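Local coordinates for Iron(III) ABC transporter, periplasmic iron-compound-binding protein (Vibrio cholerae, PDB 5GGY) that probably binds ferric siderophores such as desferal in the periplasm and hands them to an ABC transporter for import of iron, at residues A[22-26]-A[83-87]; A[28-32]-A[260-266]; A[219-225]-A[248-254]. One frame throughout, in Å; residues are numbered along the deposited sequence.

From the N terminus the chain runs through strand 19-21 into helix 24-32, whose start and end serve contacts 1 and 2. Contact 1 closes a loop of 56 residues when the turn after strand 80-83 returns to 22-26, tying together the ends of two neighbouring parallel strands. Contact 3 pairs strands 219-223 and 249-252 in the mixed sheet, with only 22 residues between them, and follows contact 1 in series. Contact 2 is the long closure: 260-266 comes back to 28-32 across 227 residues, so that it crosses contact 1 and encloses contact 3. Contacts 1 and 2 touch, D25 CB lying 4.0 Å from G260 N.

Contact 1 of 3, residues A[22-26]-A[83-87]; sequences LNWDL and AAGPQ
Two buried turns meet here at the C-terminal ends of neighbouring parallel strands, 19-21 and 80-83, in the three-stranded parallel sheet of one half of this periplasmic binding protein. Each strand runs out into a helical turn, 22-26 into helix 24-32 and 83-87 into a short 3-10 segment, and an amide pair joins them. The side chain of Q87 is bent at its second torsion (chi2 84°), which folds its amide back over its own turn. There OE1 accepts the backbone N of A84 at 2.7 Å, in the carbonyl plane, while NE2 donates to OD1 of N23 at 3.0 Å. The latter bond meets N23 from above its carbonyl plane, the two amide planes being 65° apart. NE2 also donates to the backbone oxygen of R65 in a nearby loop, so both ends of the Q87 amide are held and its rotation is fixed. Packing contacts flank this pair. CB of L22 packs against CG of Q87, and the CD1 branch of L26 reaches the backbone carbonyl carbon of A83 at 3.5 Å. L22 also rests on L94 of helix 91-95. The other end of the N23 amide faces A84 and P86: its ND2 makes a weak hydrogen bond to OD1 of D25 in its own segment and lies 3.5 Å from the methyl carbon CB of A84.

Contact 2 of 3, residues A[28-32]-A[260-266]; sequences EQVLE and GAMSLRY
E28 swings CG away from its backbone N (chi1 165°) and stays extended beyond it, carrying its carboxylate to the backbone N-H groups of G260 and S263, where the chain leads into helix 262-276, whereas Q29 and E32 bend at chi2 to bring their ends to G260, A261 and Y266. OE2 of E28 takes the N-H of G260 at 2.9 Å in a nearly straight bond (174°) from above the carboxylate plane. OE1 receives a weak bond from S263 N at 2.7 Å. N-H groups gathered round the carboxylate would probably favour its charged form. Beside it, OE1 of Q29 accepts A261 N at 3.1 Å, also from above its carbonyl plane, while NE2 of Q29 donates to the backbone oxygen of A116. Farther along, OH of Y266 hydrogen-bonds OE1 of E32, which lies at the ring edge, near its plane; the modelled 2.4 Å between these oxygens is doubtfully short. CG of M262 packs 3.5 Å from CD of E32. The local axes of 28-32 and 262-266 are 89° apart, and the contact is packed by helix 112-126, whose F120 touches Q29 and A261, and by helix 130-154, whose K136 forms a salt bridge with OE2 of E32.

Contact 3 of 3, residues A[219-225]-A[248-254]; sequences YVLYFLP and RVNSVRP
Strands 219-223 and 249-252 run parallel, 4.6 Å apart at closest approach and crossing at -23°, joined by a ladder in which V220 N, Y222 N and L224 N donate to the oxygens of R248, N250 and V252, and N250 N and V252 N return to those of V220 and Y222. They form neighbouring strands of the mixed sheet in the second half of this periplasmic binding protein, linked by a helical crossover, with 249-252 paired to 219-223 and the latter also to strand 161-167. The last rung is short, L224 N to V252 O at 2.7 Å, and the central one, from Y222 N, is weak. On the face shared with helix 262-276, L221 CB meets V252 CG2 at 3.8 Å, and the side chains of F223 and V252 run alongside each other in one direction, with F223 CD1 3.7 Å from V252 CB. I271 and A270 of that helix pack on L221 and V252, while N250 donates through ND2 to the backbone oxygen of S274. The reverse face carries V220 against V249, both touching F243 of helix 242-245, and the ring of Y222. Its chi1 of 62° sets CG between backbone N and carbonyl carbon and turns the ring over the next strand, where CA of S251 makes a CH-pi contact with one face; OH of Y222 hydrogen-bonds OE2 of E229. At the start of the pairing R248 lies across the ring of Y219, its CB 3.8 Å from the ring centroid in a second CH-pi contact.

Contact 1 of 3, residues A[22-26]-A[83-87]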
ATOM      1  N   LEU A  22      13.564 -19.369   8.885  1.00 13.70           N
ATOM      2  CA  LEU A  22      14.642 -19.998   8.125  1.00 29.89           C
ATOM      3  C   LEU A  22      15.212 -19.124   7.012  1.00 30.98           C
ATOM      4  O   LEU A  22      16.127 -19.540   6.306  1.00 28.79           O
ATOM      5  CB  LEU A  22      14.161 -21.317   7.524  1.00 29.57           C
ATOM      6  CG  LEU A  22      13.686 -22.363   8.531  1.00 23.84           C
ATOM      7  CD1 LEU A  22      13.444 -23.679   7.828  1.00 17.73           C
ATOM      8  CD2 LEU A  22      14.691 -22.527   9.660  1.00 14.85           C
ATOM      9  N   ASN A  23      14.676 -17.920   6.851  1.00 15.63           N
ATOM     10  CA  ASN A  23      15.190 -17.010   5.837  1.00 19.67           C
ATOM     11  C   ASN A  23      15.203 -15.567   6.328  1.00 23.46           C
ATOM     12  O   ASN A  23      14.470 -15.210   7.250  1.00 18.30           O
ATOM     13  CB  ASN A  23      14.374 -17.127   4.551  1.00 20.71           C
ATOM     14  CG  ASN A  23      15.245 -17.324   3.328  1.00 28.54           C
ATOM     15  OD1 ASN A  23      16.338 -17.884   3.415  1.00 25.98           O
ATOM     16  ND2 ASN A  23      14.766 -16.864   2.180  1.00 33.28           N
ATOM     17  N   TRP A  24      16.042 -14.744   5.708  1.00 26.75           N
ATOM     18  CA  TRP A  24      16.233 -13.366   6.150  1.00 25.20           C
ATOM     19  C   TRP A  24      15.030 -12.473   5.863  1.00 26.38           C
ATOM     20  O   TRP A  24      14.732 -11.566   6.642  1.00 17.97           O
ATOM     21  CB  TRP A  24      17.484 -12.776   5.500  1.00 20.56           C
ATOM     22  CG  TRP A  24      18.748 -13.255   6.136  1.00 19.91           C
ATOM     23  CD1 TRP A  24      18.858 -14.013   7.269  1.00 16.82           C
ATOM     24  CD2 TRP A  24      20.086 -13.014   5.684  1.00 19.85           C
ATOM     25  NE1 TRP A  24      20.181 -14.255   7.550  1.00 17.61           N
ATOM     26  CE2 TRP A  24      20.955 -13.653   6.591  1.00 26.17           C
ATOM     27  CE3 TRP A  24      20.635 -12.320   4.602  1.00 21.00           C
ATOM     28  CZ2 TRP A  24      22.341 -13.618   6.450  1.00 29.17           C
ATOM     29  CZ3 TRP A  24      22.009 -12.286   4.464  1.00 26.69           C
ATOM     30  CH2 TRP A  24      22.847 -12.932   5.382  1.00 24.69           C
ATOM     31  N   ASP A  25      14.347 -12.720   4.748  1.00 14.23           N
ATOM     32  CA  ASP A  25      13.171 -11.931   4.402  1.00 18.50           C
ATOM     33  C   ASP A  25      12.067 -12.178   5.424  1.00 23.42           C
ATOM     34  O   ASP A  25      11.442 -11.241   5.915  1.00 19.87           O
ATOM     35  CB  ASP A  25      12.691 -12.254   2.981  1.00 18.95           C
ATOM     36  CG  ASP A  25      12.330 -13.716   2.798  1.00 25.63           C
ATOM     37  OD1 ASP A  25      12.815 -14.554   3.584  1.00 25.26           O
ATOM     38  OD2 ASP A  25      11.560 -14.025   1.864  1.00 18.02           O
ATOM     39  N   LEU A  26      11.856 -13.449   5.754  1.00 30.46           N
ATOM     40  CA  LEU A  26      10.883 -13.843   6.765  1.00 25.56           C
ATOM     41  C   LEU A  26      11.299 -13.366   8.148  1.00 20.54           C
ATOM     42  O   LEU A  26      10.453 -13.016   8.971  1.00 22.57           O
ATOM     43  CB  LEU A  26      10.705 -15.361   6.775  1.00 24.07           C
ATOM     44  CG  LEU A  26      10.051 -15.970   5.537  1.00 30.67           C
ATOM     45  CD1 LEU A  26       9.955 -17.485   5.661  1.00 18.75           C
ATOM     46  CD2 LEU A  26       8.676 -15.351   5.301  1.00 27.69           C
ATOM     47  N   ALA A  83       9.295 -21.023   6.371  1.00 25.89           N
ATOM     48  CA  ALA A  83      10.253 -21.361   5.326  1.00 27.93           C
ATOM     49  C   ALA A  83       9.972 -20.614   4.023  1.00 21.93           C
ATOM     50  O   ALA A  83       8.834 -20.248   3.736  1.00 24.57           O
ATOM     51  CB  ALA A  83      10.251 -22.861   5.083  1.00 14.66           C
ATOM     52  N   ALA A  84      11.020 -20.391   3.238  1.00 21.68           N
ATOM     53  CA  ALA A  84      10.886 -19.710   1.955  1.00 22.11           C
ATOM     54  C   ALA A  84      11.368 -20.594   0.813  1.00 24.91           C
ATOM     55  O   ALA A  84      11.569 -21.797   0.991  1.00 30.87           O
ATOM     56  CB  ALA A  84      11.655 -18.395   1.964  1.00 19.93           C
ATOM     57  N   GLY A  85      11.547 -19.981  -0.354  1.00 17.67           N
ATOM     58  CA  GLY A  85      12.022 -20.668  -1.544  1.00 22.43           C
ATOM     59  C   GLY A  85      13.243 -21.562  -1.393  1.00 23.81           C
ATOM     60  O   GLY A  85      13.207 -22.718  -1.813  1.00 23.96           O
ATOM     61  N   PRO A  86      14.336 -21.038  -0.809  1.00 26.56           N
ATOM     62  CA  PRO A  86      15.551 -21.848  -0.653  1.00 22.79           C
ATOM     63  C   PRO A  86      15.401 -23.054   0.278  1.00 17.28           C
ATOM     64  O   PRO A  86      16.294 -23.901   0.304  1.00 27.97           O
ATOM     65  CB  PRO A  86      16.560 -20.852  -0.065  1.00 17.07           C
ATOM     66  CG  PRO A  86      16.065 -19.523  -0.476  1.00 31.72           C
ATOM     67  CD  PRO A  86      14.573 -19.629  -0.447  1.00 28.36           C
ATOM     68  N   GLN A  87      14.306 -23.131   1.029  1.00 20.28           N
ATOM     69  CA  GLN A  87      14.110 -24.231   1.970  1.00 25.56           C
ATOM     70  C   GLN A  87      13.081 -25.247   1.479  1.00 25.34           C
ATOM     71  O   GLN A  87      12.687 -26.147   2.225  1.00 23.44           O
ATOM     72  CB  GLN A  87      13.678 -23.694   3.339  1.00 16.74           C
ATOM     73  CG  GLN A  87      14.732 -22.873   4.061  1.00 17.63           C
ATOM     74  CD  GLN A  87      14.754 -21.423   3.617  1.00 20.53           C
ATOM     75  OE1 GLN A  87      13.707 -20.805   3.422  1.00 24.92           O
ATOM     76  NE2 GLN A  87      15.952 -20.874   3.449  1.00 16.51           N
TER

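Contact 2 of 3, residues A[28-32]-A[260-266]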
ATOM      1  N   GLU A  28      12.915 -10.641   8.730  1.00 25.12           N
ATOM      2  CA  GLU A  28      12.544  -9.231   8.720  1.00 20.74           C
ATOM      3  C   GLU A  28      11.050  -9.053   8.981  1.00 18.63           C
ATOM      4  O   GLU A  28      10.649  -8.219   9.793  1.00 22.15           O
ATOM      5  CB  GLU A  28      12.919  -8.584   7.385  1.00 27.16           C
ATOM      6  CG  GLU A  28      12.257  -7.232   7.148  1.00 24.67           C
ATOM      7  CD  GLU A  28      12.351  -6.784   5.705  1.00 30.40           C
ATOM      8  OE1 GLU A  28      11.450  -6.047   5.251  1.00 41.29           O
ATOM      9  OE2 GLU A  28      13.329  -7.165   5.027  1.00 22.32           O
ATOM     10  N   GLN A  29      10.238  -9.851   8.290  1.00 18.28           N
ATOM     11  CA  GLN A  29       8.783  -9.765   8.388  1.00 23.87           C
ATOM     12  C   GLN A  29       8.274  -9.918   9.819  1.00 28.40           C
ATOM     13  O   GLN A  29       7.494  -9.094  10.293  1.00 36.31           O
ATOM     14  CB  GLN A  29       8.123 -10.824   7.500  1.00 31.11           C
ATOM     15  CG  GLN A  29       8.439 -10.716   6.009  1.00 28.21           C
ATOM     16  CD  GLN A  29       7.717  -9.573   5.314  1.00 26.29           C
ATOM     17  OE1 GLN A  29       7.765  -8.426   5.759  1.00 25.61           O
ATOM     18  NE2 GLN A  29       7.046  -9.886   4.210  1.00 23.77           N
ATOM     19  N   VAL A  30       8.712 -10.971  10.506  1.00 21.98           N
ATOM     20  CA  VAL A  30       8.223 -11.237  11.857  1.00 24.32           C
ATOM     21  C   VAL A  30       8.718 -10.193  12.856  1.00 21.87           C
ATOM     22  O   VAL A  30       8.008  -9.846  13.798  1.00 24.86           O
ATOM     23  CB  VAL A  30       8.629 -12.647  12.354  1.00 13.50           C
ATOM     24  CG1 VAL A  30       7.852 -13.717  11.610  1.00 13.14           C
ATOM     25  CG2 VAL A  30      10.128 -12.867  12.214  1.00 17.00           C
ATOM     26  N   LEU A  31       9.929  -9.687  12.647  1.00 21.39           N
ATOM     27  CA  LEU A  31      10.485  -8.670  13.534  1.00 20.35           C
ATOM     28  C   LEU A  31       9.711  -7.364  13.427  1.00 24.13           C
ATOM     29  O   LEU A  31       9.425  -6.720  14.438  1.00 21.18           O
ATOM     30  CB  LEU A  31      11.965  -8.428  13.228  1.00 23.99           C
ATOM     31  CG  LEU A  31      12.956  -9.503  13.679  1.00 31.34           C
ATOM     32  CD1 LEU A  31      14.379  -9.093  13.332  1.00 18.65           C
ATOM     33  CD2 LEU A  31      12.817  -9.774  15.168  1.00 37.50           C
ATOM     34  N   GLU A  32       9.373  -6.979  12.198  1.00 17.11           N
ATOM     35  CA  GLU A  32       8.624  -5.752  11.957  1.00 23.83           C
ATOM     36  C   GLU A  32       7.215  -5.836  12.533  1.00 18.10           C
ATOM     37  O   GLU A  32       6.603  -4.817  12.851  1.00 27.64           O
ATOM     38  CB  GLU A  32       8.560  -5.448  10.459  1.00 17.05           C
ATOM     39  CG  GLU A  32       9.909  -5.154   9.824  1.00 20.64           C
ATOM     40  CD  GLU A  32      10.450  -3.781  10.184  1.00 17.50           C
ATOM     41  OE1 GLU A  32      11.606  -3.488   9.815  1.00 26.86           O
ATOM     42  OE2 GLU A  32       9.722  -2.992  10.826  1.00 19.57           O
ATOM     43  N   GLY A 260      11.674  -8.364   3.011  1.00 17.44           N
ATOM     44  CA  GLY A 260      10.230  -8.291   3.143  1.00 14.72           C
ATOM     45  C   GLY A 260       9.639  -6.942   2.786  1.00 17.48           C
ATOM     46  O   GLY A 260      10.210  -6.186   1.999  1.00 15.10           O
ATOM     47  N   ALA A 261       8.486  -6.642   3.377  1.00 27.50           N
ATOM     48  CA  ALA A 261       7.741  -5.423   3.073  1.00 22.83           C
ATOM     49  C   ALA A 261       8.491  -4.157   3.470  1.00 23.22           C
ATOM     50  O   ALA A 261       8.511  -3.184   2.720  1.00 25.83           O
ATOM     51  CB  ALA A 261       6.382  -5.453   3.759  1.00 26.07           C
ATOM     52  N   MET A 262       9.102  -4.167   4.649  1.00 18.72           N
ATOM     53  CA  MET A 262       9.744  -2.966   5.172  1.00 22.27           C
ATOM     54  C   MET A 262      11.115  -2.725   4.549  1.00 22.18           C
ATOM     55  O   MET A 262      11.669  -1.630   4.671  1.00 25.51           O
ATOM     56  CB  MET A 262       9.858  -3.043   6.697  1.00 29.77           C
ATOM     57  CG  MET A 262       8.523  -2.903   7.426  1.00 31.32           C
ATOM     58  SD  MET A 262       7.659  -1.353   7.091  1.00 25.07           S
ATOM     59  CE  MET A 262       6.381  -1.910   5.968  1.00 16.60           C
ATOM     60  N   SER A 263      11.654  -3.740   3.877  1.00 21.94           N
ATOM     61  CA  SER A 263      12.902  -3.586   3.137  1.00 22.56           C
ATOM     62  C   SER A 263      12.692  -2.636   1.963  1.00 18.89           C
ATOM     63  O   SER A 263      13.638  -2.035   1.462  1.00 23.76           O
ATOM     64  CB  SER A 263      13.419  -4.937   2.639  1.00 16.57           C
ATOM     65  OG  SER A 263      12.610  -5.432   1.585  1.00 20.75           O
ATOM     66  N   LEU A 264      11.441  -2.516   1.528  1.00 21.55           N
ATOM     67  CA  LEU A 264      11.073  -1.582   0.473  1.00 31.48           C
ATOM     68  C   LEU A 264      11.226  -0.147   0.965  1.00 24.61           C
ATOM     69  O   LEU A 264      11.691   0.727   0.231  1.00 31.33           O
ATOM     70  CB  LEU A 264       9.636  -1.835   0.006  1.00 35.34           C
ATOM     71  CG  LEU A 264       9.310  -3.269  -0.420  1.00 27.94           C
ATOM     72  CD1 LEU A 264       7.822  -3.419  -0.697  1.00 17.66           C
ATOM     73  CD2 LEU A 264      10.131  -3.671  -1.634  1.00 16.34           C
ATOM     74  N   ARG A 265      10.833   0.084   2.216  1.00 25.97           N
ATOM     75  CA  ARG A 265      10.962   1.397   2.835  1.00 27.77           C
ATOM     76  C   ARG A 265      12.426   1.757   3.059  1.00 31.51           C
ATOM     77  O   ARG A 265      12.844   2.882   2.792  1.00 37.99           O
ATOM     78  CB  ARG A 265      10.212   1.444   4.169  1.00 22.82           C
ATOM     79  CG  ARG A 265      10.310   2.786   4.889  1.00 31.05           C
ATOM     80  CD  ARG A 265      10.031   2.656   6.383  1.00 33.18           C
ATOM     81  NE  ARG A 265      10.349   3.888   7.102  1.00 35.82           N
ATOM     82  CZ  ARG A 265       9.445   4.760   7.538  1.00 36.57           C
ATOM     83  NH1 ARG A 265       8.153   4.541   7.342  1.00 38.79           N
ATOM     84  NH2 ARG A 265       9.835   5.854   8.178  1.00 40.19           N
ATOM     85  N   TYR A 266      13.195   0.795   3.560  1.00 30.08           N
ATOM     86  CA  TYR A 266      14.616   0.998   3.825  1.00 26.08           C
ATOM     87  C   TYR A 266      15.383   1.252   2.535  1.00 30.38           C
ATOM     88  O   TYR A 266      16.237   2.138   2.473  1.00 25.97           O
ATOM     89  CB  TYR A 266      15.203  -0.214   4.550  1.00 28.46           C
ATOM     90  CG  TYR A 266      14.529  -0.528   5.867  1.00 30.26           C
ATOM     91  CD1 TYR A 266      14.296  -1.841   6.256  1.00 31.81           C
ATOM     92  CD2 TYR A 266      14.131   0.488   6.725  1.00 25.80           C
ATOM     93  CE1 TYR A 266      13.684  -2.133   7.457  1.00 27.87           C
ATOM     94  CE2 TYR A 266      13.517   0.205   7.933  1.00 20.56           C
ATOM     95  CZ  TYR A 266      13.297  -1.108   8.291  1.00 21.61           C
ATOM     96  OH  TYR A 266      12.688  -1.393   9.491  1.00 32.88           O
TER

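Contact 3 of 3, residues A[219-225]-A[248-254]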
ATOM      1  N   TYR A 219      22.298   7.848 -13.744  1.00 47.27           N
ATOM      2  CA  TYR A 219      22.939   7.417 -12.508  1.00 41.67           C
ATOM      3  C   TYR A 219      23.020   5.905 -12.296  1.00 38.63           C
ATOM      4  O   TYR A 219      22.161   5.142 -12.743  1.00 34.63           O
ATOM      5  CB  TYR A 219      22.211   8.060 -11.320  1.00 35.51           C
ATOM      6  CG  TYR A 219      22.242   9.575 -11.344  1.00 34.78           C
ATOM      7  CD1 TYR A 219      23.096  10.285 -10.509  1.00 38.90           C
ATOM      8  CD2 TYR A 219      21.424  10.297 -12.207  1.00 37.39           C
ATOM      9  CE1 TYR A 219      23.134  11.668 -10.532  1.00 43.87           C
ATOM     10  CE2 TYR A 219      21.457  11.681 -12.239  1.00 47.51           C
ATOM     11  CZ  TYR A 219      22.312  12.360 -11.399  1.00 49.09           C
ATOM     12  OH  TYR A 219      22.345  13.736 -11.425  1.00 50.31           O
ATOM     13  N   VAL A 220      24.072   5.496 -11.593  1.00 34.98           N
ATOM     14  CA  VAL A 220      24.307   4.099 -11.251  1.00 23.61           C
ATOM     15  C   VAL A 220      24.485   3.938  -9.745  1.00 23.10           C
ATOM     16  O   VAL A 220      25.356   4.562  -9.141  1.00 23.57           O
ATOM     17  CB  VAL A 220      25.551   3.546 -11.973  1.00 35.02           C
ATOM     18  CG1 VAL A 220      25.978   2.215 -11.371  1.00 34.00           C
ATOM     19  CG2 VAL A 220      25.279   3.412 -13.460  1.00 24.02           C
ATOM     20  N   LEU A 221      23.649   3.100  -9.142  1.00 26.22           N
ATOM     21  CA  LEU A 221      23.720   2.843  -7.706  1.00 23.03           C
ATOM     22  C   LEU A 221      24.063   1.383  -7.428  1.00 23.72           C
ATOM     23  O   LEU A 221      23.446   0.479  -7.994  1.00 29.28           O
ATOM     24  CB  LEU A 221      22.394   3.208  -7.029  1.00 23.48           C
ATOM     25  CG  LEU A 221      21.955   4.674  -7.092  1.00 35.46           C
ATOM     26  CD1 LEU A 221      20.594   4.856  -6.441  1.00 25.40           C
ATOM     27  CD2 LEU A 221      22.990   5.568  -6.430  1.00 31.44           C
ATOM     28  N   TYR A 222      25.047   1.152  -6.562  1.00 20.26           N
ATOM     29  CA  TYR A 222      25.406  -0.211  -6.180  1.00 25.05           C
ATOM     30  C   TYR A 222      25.342  -0.404  -4.667  1.00 25.98           C
ATOM     31  O   TYR A 222      25.792   0.447  -3.900  1.00 23.96           O
ATOM     32  CB  TYR A 222      26.797  -0.584  -6.713  1.00 19.96           C
ATOM     33  CG  TYR A 222      27.941   0.258  -6.188  1.00 30.35           C
ATOM     34  CD1 TYR A 222      28.666  -0.139  -5.069  1.00 27.35           C
ATOM     35  CD2 TYR A 222      28.311   1.437  -6.822  1.00 28.00           C
ATOM     36  CE1 TYR A 222      29.714   0.622  -4.592  1.00 22.89           C
ATOM     37  CE2 TYR A 222      29.360   2.205  -6.351  1.00 25.50           C
ATOM     38  CZ  TYR A 222      30.058   1.793  -5.235  1.00 28.80           C
ATOM     39  OH  TYR A 222      31.101   2.555  -4.763  1.00 31.50           O
ATOM     40  N   PHE A 223      24.780  -1.535  -4.249  1.00 29.80           N
ATOM     41  CA  PHE A 223      24.535  -1.799  -2.835  1.00 29.00           C
ATOM     42  C   PHE A 223      25.763  -2.319  -2.098  1.00 30.17           C
ATOM     43  O   PHE A 223      26.474  -3.197  -2.586  1.00 31.23           O
ATOM     44  CB  PHE A 223      23.389  -2.803  -2.669  1.00 29.67           C
ATOM     45  CG  PHE A 223      22.051  -2.281  -3.106  1.00 32.07           C
ATOM     46  CD1 PHE A 223      21.416  -1.287  -2.387  1.00 32.23           C
ATOM     47  CD2 PHE A 223      21.419  -2.802  -4.221  1.00 30.93           C
ATOM     48  CE1 PHE A 223      20.185  -0.810  -2.780  1.00 31.50           C
ATOM     49  CE2 PHE A 223      20.188  -2.332  -4.616  1.00 33.05           C
ATOM     50  CZ  PHE A 223      19.568  -1.333  -3.899  1.00 28.46           C
ATOM     51  N   LEU A 224      26.002  -1.765  -0.916  1.00 23.27           N
ATOM     52  CA  LEU A 224      27.003  -2.295  -0.004  1.00 27.33           C
ATOM     53  C   LEU A 224      26.377  -3.445   0.788  1.00 31.66           C
ATOM     54  O   LEU A 224      25.157  -3.516   0.911  1.00 24.03           O
ATOM     55  CB  LEU A 224      27.520  -1.191   0.924  1.00 31.75           C
ATOM     56  CG  LEU A 224      28.263  -0.040   0.239  1.00 32.26           C
ATOM     57  CD1 LEU A 224      28.681   1.015   1.250  1.00 27.74           C
ATOM     58  CD2 LEU A 224      29.471  -0.556  -0.531  1.00 27.37           C
ATOM     59  N   PRO A 225      27.202  -4.361   1.320  1.00 30.96           N
ATOM     60  CA  PRO A 225      28.667  -4.402   1.269  1.00 34.05           C
ATOM     61  C   PRO A 225      29.230  -5.020  -0.006  1.00 24.49           C
ATOM     62  O   PRO A 225      28.620  -5.899  -0.611  1.00 24.46           O
ATOM     63  CB  PRO A 225      29.022  -5.269   2.475  1.00 27.14           C
ATOM     64  CG  PRO A 225      27.884  -6.224   2.565  1.00 26.43           C
ATOM     65  CD  PRO A 225      26.657  -5.451   2.149  1.00 24.95           C
ATOM     66  N   ARG A 248      27.890  10.627 -11.828  1.00 28.42           N
ATOM     67  CA  ARG A 248      26.553  10.109 -11.565  1.00 28.55           C
ATOM     68  C   ARG A 248      26.605   8.659 -11.103  1.00 37.82           C
ATOM     69  O   ARG A 248      26.034   7.773 -11.722  1.00 27.16           O
ATOM     70  CB  ARG A 248      25.678  10.235 -12.810  1.00 26.69           C
ATOM     71  CG  ARG A 248      25.721  11.606 -13.461  1.00 27.58           C
ATOM     72  CD  ARG A 248      24.592  11.782 -14.460  1.00 30.89           C
ATOM     73  NE  ARG A 248      24.986  12.641 -15.573  1.00 50.42           N
ATOM     74  CZ  ARG A 248      25.433  12.191 -16.741  1.00 50.48           C
ATOM     75  NH1 ARG A 248      25.543  10.888 -16.955  1.00 49.40           N
ATOM     76  NH2 ARG A 248      25.770  13.046 -17.696  1.00 47.67           N
ATOM     77  N   VAL A 249      27.313   8.421 -10.009  1.00 43.09           N
ATOM     78  CA  VAL A 249      27.427   7.082  -9.443  1.00 30.94           C
ATOM     79  C   VAL A 249      27.691   7.175  -7.942  1.00 33.68           C
ATOM     80  O   VAL A 249      28.416   8.063  -7.488  1.00 37.25           O
ATOM     81  CB  VAL A 249      28.547   6.269 -10.132  1.00 33.32           C
ATOM     82  CG1 VAL A 249      29.892   6.970 -10.004  1.00 24.02           C
ATOM     83  CG2 VAL A 249      28.619   4.854  -9.576  1.00 20.95           C
ATOM     84  N   ASN A 250      27.083   6.278  -7.171  1.00 33.08           N
ATOM     85  CA  ASN A 250      27.252   6.286  -5.724  1.00 37.66           C
ATOM     86  C   ASN A 250      26.958   4.928  -5.097  1.00 36.33           C
ATOM     87  O   ASN A 250      26.227   4.112  -5.660  1.00 32.48           O
ATOM     88  CB  ASN A 250      26.356   7.355  -5.099  1.00 38.30           C
ATOM     89  CG  ASN A 250      26.760   7.695  -3.681  1.00 39.60           C
ATOM     90  OD1 ASN A 250      27.824   7.288  -3.213  1.00 34.03           O
ATOM     91  ND2 ASN A 250      25.917   8.454  -2.990  1.00 38.86           N
ATOM     92  N   SER A 251      27.543   4.690  -3.928  1.00 33.61           N
ATOM     93  CA  SER A 251      27.297   3.460  -3.189  1.00 23.68           C
ATOM     94  C   SER A 251      26.070   3.616  -2.299  1.00 27.18           C
ATOM     95  O   SER A 251      25.785   4.707  -1.806  1.00 28.87           O
ATOM     96  CB  SER A 251      28.519   3.080  -2.349  1.00 20.90           C
ATOM     97  OG  SER A 251      28.769   4.044  -1.343  1.00 21.47           O
ATOM     98  N   VAL A 252      25.342   2.524  -2.101  1.00 29.30           N
ATOM     99  CA  VAL A 252      24.170   2.544  -1.238  1.00 23.77           C
ATOM    100  C   VAL A 252      24.414   1.700   0.009  1.00 24.10           C
ATOM    101  O   VAL A 252      24.841   0.549  -0.089  1.00 25.37           O
ATOM    102  CB  VAL A 252      22.915   2.028  -1.974  1.00 21.90           C
ATOM    103  CG1 VAL A 252      21.687   2.164  -1.088  1.00 23.06           C
ATOM    104  CG2 VAL A 252      22.712   2.783  -3.278  1.00 15.22           C
ATOM    105  N   ARG A 253      24.146   2.282   1.175  1.00 40.96           N
ATOM    106  CA  ARG A 253      24.354   1.601   2.449  1.00 40.37           C
ATOM    107  C   ARG A 253      23.550   0.305   2.506  1.00 28.34           C
ATOM    108  O   ARG A 253      22.474   0.220   1.914  1.00 24.19           O
ATOM    109  CB  ARG A 253      23.985   2.525   3.616  1.00 36.37           C
ATOM    110  CG  ARG A 253      22.546   3.006   3.629  1.00 36.00           C
ATOM    111  CD  ARG A 253      22.289   3.888   4.845  1.00 45.22           C
ATOM    112  NE  ARG A 253      20.949   4.464   4.834  1.00 44.44           N
ATOM    113  CZ  ARG A 253      19.881   3.886   5.373  1.00 46.24           C
ATOM    114  NH1 ARG A 253      19.992   2.709   5.971  1.00 43.30           N
ATOM    115  NH2 ARG A 253      18.702   4.489   5.311  1.00 49.51           N
ATOM    116  N   PRO A 254      24.079  -0.712   3.211  1.00 22.72           N
ATOM    117  CA  PRO A 254      23.522  -2.073   3.234  1.00 26.46           C
ATOM    118  C   PRO A 254      22.012  -2.158   3.459  1.00 33.75           C
ATOM    119  O   PRO A 254      21.522  -1.893   4.554  1.00 35.14           O
ATOM    120  CB  PRO A 254      24.273  -2.727   4.398  1.00 22.24           C
ATOM    121  CG  PRO A 254      25.587  -2.039   4.413  1.00 19.00           C
ATOM    122  CD  PRO A 254      25.307  -0.613   4.022  1.00 19.26           C
TER